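Iron Super-Oxide Dismutase (Plasmodium knowlesi, PDB 2AWP) destroys superoxide radicals, converting them to hydrogen peroxide and oxygen, probably at an iron centre, as a member of the iron/manganese superoxide dismutase family. Local coordinates at residues W125-N130 against G143-D148. Numbering follows the deposited sequence.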
loop_
_atom_site.group_PDB
_atom_site.type_symbol
_atom_site.label_atom_id
_atom_site.label_comp_id
_atom_site.label_asym_id
_atom_site.label_seq_id
_atom_site.Cartn_x
_atom_site.Cartn_y
_atom_site.Cartn_z
ATOM N N TRP A 125 -0.217 -13.693 -7.863
ATOM C CA TRP A 125 -1.138 -14.797 -8.136
ATOM C C TRP A 125 -0.466 -15.927 -8.928
ATOM O O TRP A 125 0.381 -15.678 -9.778
ATOM C CB TRP A 125 -2.345 -14.308 -8.949
ATOM C CG TRP A 125 -3.085 -13.199 -8.327
ATOM C CD1 TRP A 125 -2.814 -11.862 -8.452
ATOM C CD2 TRP A 125 -4.220 -13.305 -7.463
ATOM N NE1 TRP A 125 -3.707 -11.141 -7.731
ATOM C CE2 TRP A 125 -4.590 -11.994 -7.112
ATOM C CE3 TRP A 125 -4.982 -14.384 -6.977
ATOM C CZ2 TRP A 125 -5.687 -11.713 -6.279
ATOM C CZ3 TRP A 125 -6.080 -14.104 -6.122
ATOM C CH2 TRP A 125 -6.418 -12.778 -5.794
ATOM N N LEU A 126 -0.845 -17.170 -8.612
ATOM C CA LEU A 126 -0.688 -18.253 -9.551
ATOM C C LEU A 126 -2.064 -18.400 -10.171
ATOM O O LEU A 126 -3.066 -18.480 -9.443
ATOM C CB LEU A 126 -0.263 -19.564 -8.871
ATOM C CG LEU A 126 -0.190 -20.773 -9.815
ATOM C CD1 LEU A 126 0.877 -20.574 -10.889
ATOM C CD2 LEU A 126 0.051 -22.045 -8.977
ATOM N N VAL A 127 -2.111 -18.400 -11.507
ATOM C CA VAL A 127 -3.397 -18.480 -12.219
ATOM C C VAL A 127 -3.315 -19.489 -13.363
ATOM O O VAL A 127 -2.246 -19.709 -13.922
ATOM C CB VAL A 127 -3.934 -17.098 -12.767
ATOM C CG1 VAL A 127 -3.621 -15.909 -11.818
ATOM C CG2 VAL A 127 -3.433 -16.806 -14.155
ATOM N N LEU A 128 -4.445 -20.120 -13.664
ATOM C CA LEU A 128 -4.572 -20.832 -14.921
ATOM C C LEU A 128 -5.090 -19.820 -15.929
ATOM O O LEU A 128 -6.213 -19.367 -15.833
ATOM C CB LEU A 128 -5.533 -22.016 -14.800
ATOM C CG LEU A 128 -5.580 -22.969 -16.005
ATOM C CD1 LEU A 128 -4.303 -23.838 -16.070
ATOM C CD2 LEU A 128 -6.886 -23.838 -15.996
ATOM N N ASN A 129 -4.254 -19.491 -16.907
ATOM C CA ASN A 129 -4.625 -18.480 -17.886
ATOM C C ASN A 129 -5.674 -18.976 -18.900
ATOM O O ASN A 129 -6.127 -20.131 -18.858
ATOM C CB ASN A 129 -3.372 -17.842 -18.519
ATOM C CG ASN A 129 -2.713 -18.711 -19.599
ATOM O OD1 ASN A 129 -3.257 -19.727 -20.047
ATOM N ND2 ASN A 129 -1.506 -18.323 -19.997
ATOM N N ASN A 130 -6.083 -18.087 -19.792
ATOM C CA ASN A 130 -7.162 -18.404 -20.738
ATOM C C ASN A 130 -6.686 -19.338 -21.882
ATOM O O ASN A 130 -7.469 -19.690 -22.774
ATOM C CB ASN A 130 -7.800 -17.113 -21.245
ATOM C CG ASN A 130 -8.380 -16.269 -20.112
ATOM O OD1 ASN A 130 -8.973 -16.804 -19.162
ATOM N ND2 ASN A 130 -8.201 -14.946 -20.205
ATOM N N GLY A 143 -7.217 -5.361 -6.925
ATOM C CA GLY A 143 -7.400 -6.017 -8.216
ATOM C C GLY A 143 -7.218 -7.518 -8.154
ATOM O O GLY A 143 -6.441 -8.023 -7.349
ATOM N N ASN A 144 -7.943 -8.241 -9.002
ATOM C CA ASN A 144 -7.656 -9.671 -9.135
ATOM C C ASN A 144 -7.921 -10.202 -10.546
ATOM O O ASN A 144 -8.568 -9.523 -11.365
ATOM C CB ASN A 144 -8.344 -10.496 -8.037
ATOM C CG ASN A 144 -9.869 -10.458 -8.126
ATOM O OD1 ASN A 144 -10.458 -10.668 -9.199
ATOM N ND2 ASN A 144 -10.509 -10.224 -6.993
ATOM N N PRO A 145 -7.378 -11.377 -10.853
ATOM C CA PRO A 145 -7.549 -11.950 -12.203
ATOM C C PRO A 145 -9.008 -12.252 -12.660
ATOM O O PRO A 145 -9.252 -12.333 -13.849
ATOM C CB PRO A 145 -6.693 -13.239 -12.152
ATOM C CG PRO A 145 -5.663 -12.954 -11.034
ATOM C CD PRO A 145 -6.505 -12.215 -10.009
ATOM N N ILE A 146 -9.945 -12.465 -11.733
ATOM C CA ILE A 146 -11.352 -12.680 -12.097
ATOM C C ILE A 146 -11.934 -11.397 -12.686
ATOM O O ILE A 146 -12.532 -11.416 -13.778
ATOM C CB ILE A 146 -12.190 -13.189 -10.907
ATOM C CG1 ILE A 146 -11.687 -14.576 -10.475
ATOM C CG2 ILE A 146 -13.708 -13.237 -11.252
ATOM C CD1 ILE A 146 -12.307 -15.087 -9.193
ATOM N N LYS A 147 -11.738 -10.282 -11.978
ATOM C CA LYS A 147 -12.136 -8.980 -12.484
ATOM C C LYS A 147 -11.437 -8.689 -13.791
ATOM O O LYS A 147 -12.088 -8.311 -14.755
ATOM C CB LYS A 147 -11.874 -7.860 -11.467
ATOM C CG LYS A 147 -12.375 -6.506 -11.904
ATOM C CD LYS A 147 -13.873 -6.538 -12.149
ATOM C CE LYS A 147 -14.432 -5.204 -12.552
ATOM N NZ LYS A 147 -15.581 -4.850 -11.653
ATOM N N ASP A 148 -10.125 -8.885 -13.842
ATOM C CA ASP A 148 -9.365 -8.613 -15.069
ATOM C C ASP A 148 -9.659 -9.609 -16.196
ATOM O O ASP A 148 -9.286 -9.359 -17.341
ATOM C CB ASP A 148 -7.855 -8.638 -14.777
ATOM C CG ASP A 148 -7.419 -7.575 -13.749
ATOM O OD1 ASP A 148 -8.191 -6.624 -13.447
ATOM O OD2 ASP A 148 -6.272 -7.682 -13.259
#
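Pro145 packs obliquely on the indole of Trp125, leading with CD and CG. Its CD sits over one face of the ring system, 3.6 Å from the centroid of the five-membered ring and 15° off the ring normal, a CH-pi contact. The nearest indole atom is Trp125 CE2, 3.5 Å from Pro145 CD. Trp125 chi1 is -56°, which sets CG opposite the carbonyl carbon and brings one face of the indole against Pro145. Val127, two residues on, faces the same way. Its CG1 methyl meets Pro145 CG at 3.7 Å, so the proline ring touches both strand side chains.

Asn144 touches the benzo part of the indole through its aliphatic carbon: Asn144 CB is 3.4 Å from Trp125 CZ2. The amide points off the indole, with its plane turned 79° from the ring. As N-cap of the short helix 145-148, Asn144 OD1 accepts a nearly straight bond from Lys147 N at 3.1 Å and a weak one from Ile146 N. Asn144 ND2 bonds Asn73 OD1 of helix 62-79.

No hydrogen bond crosses between the segments. Trp125 NE1 is satisfied by Thr139 OG1 on the neighbouring strand 134-140, and the same hydroxyl also bonds Gly143 O. Thr139 therefore links the indole to the start of the 143-148 segment.

The contact packs the connection between strands 134-140 and 151-158, with its short helix, on the central strand of the three-stranded sheet in the C-terminal domain. The Trp125 side chain is about 8 Å from that of Asp158, a probable iron ligand, and it also touches Phe76 of helix 62-79. The join itself is apolar and CH-pi. The buried polar groups are satisfied elsewhere, and their bonds would limit rotation of the indole and the amide.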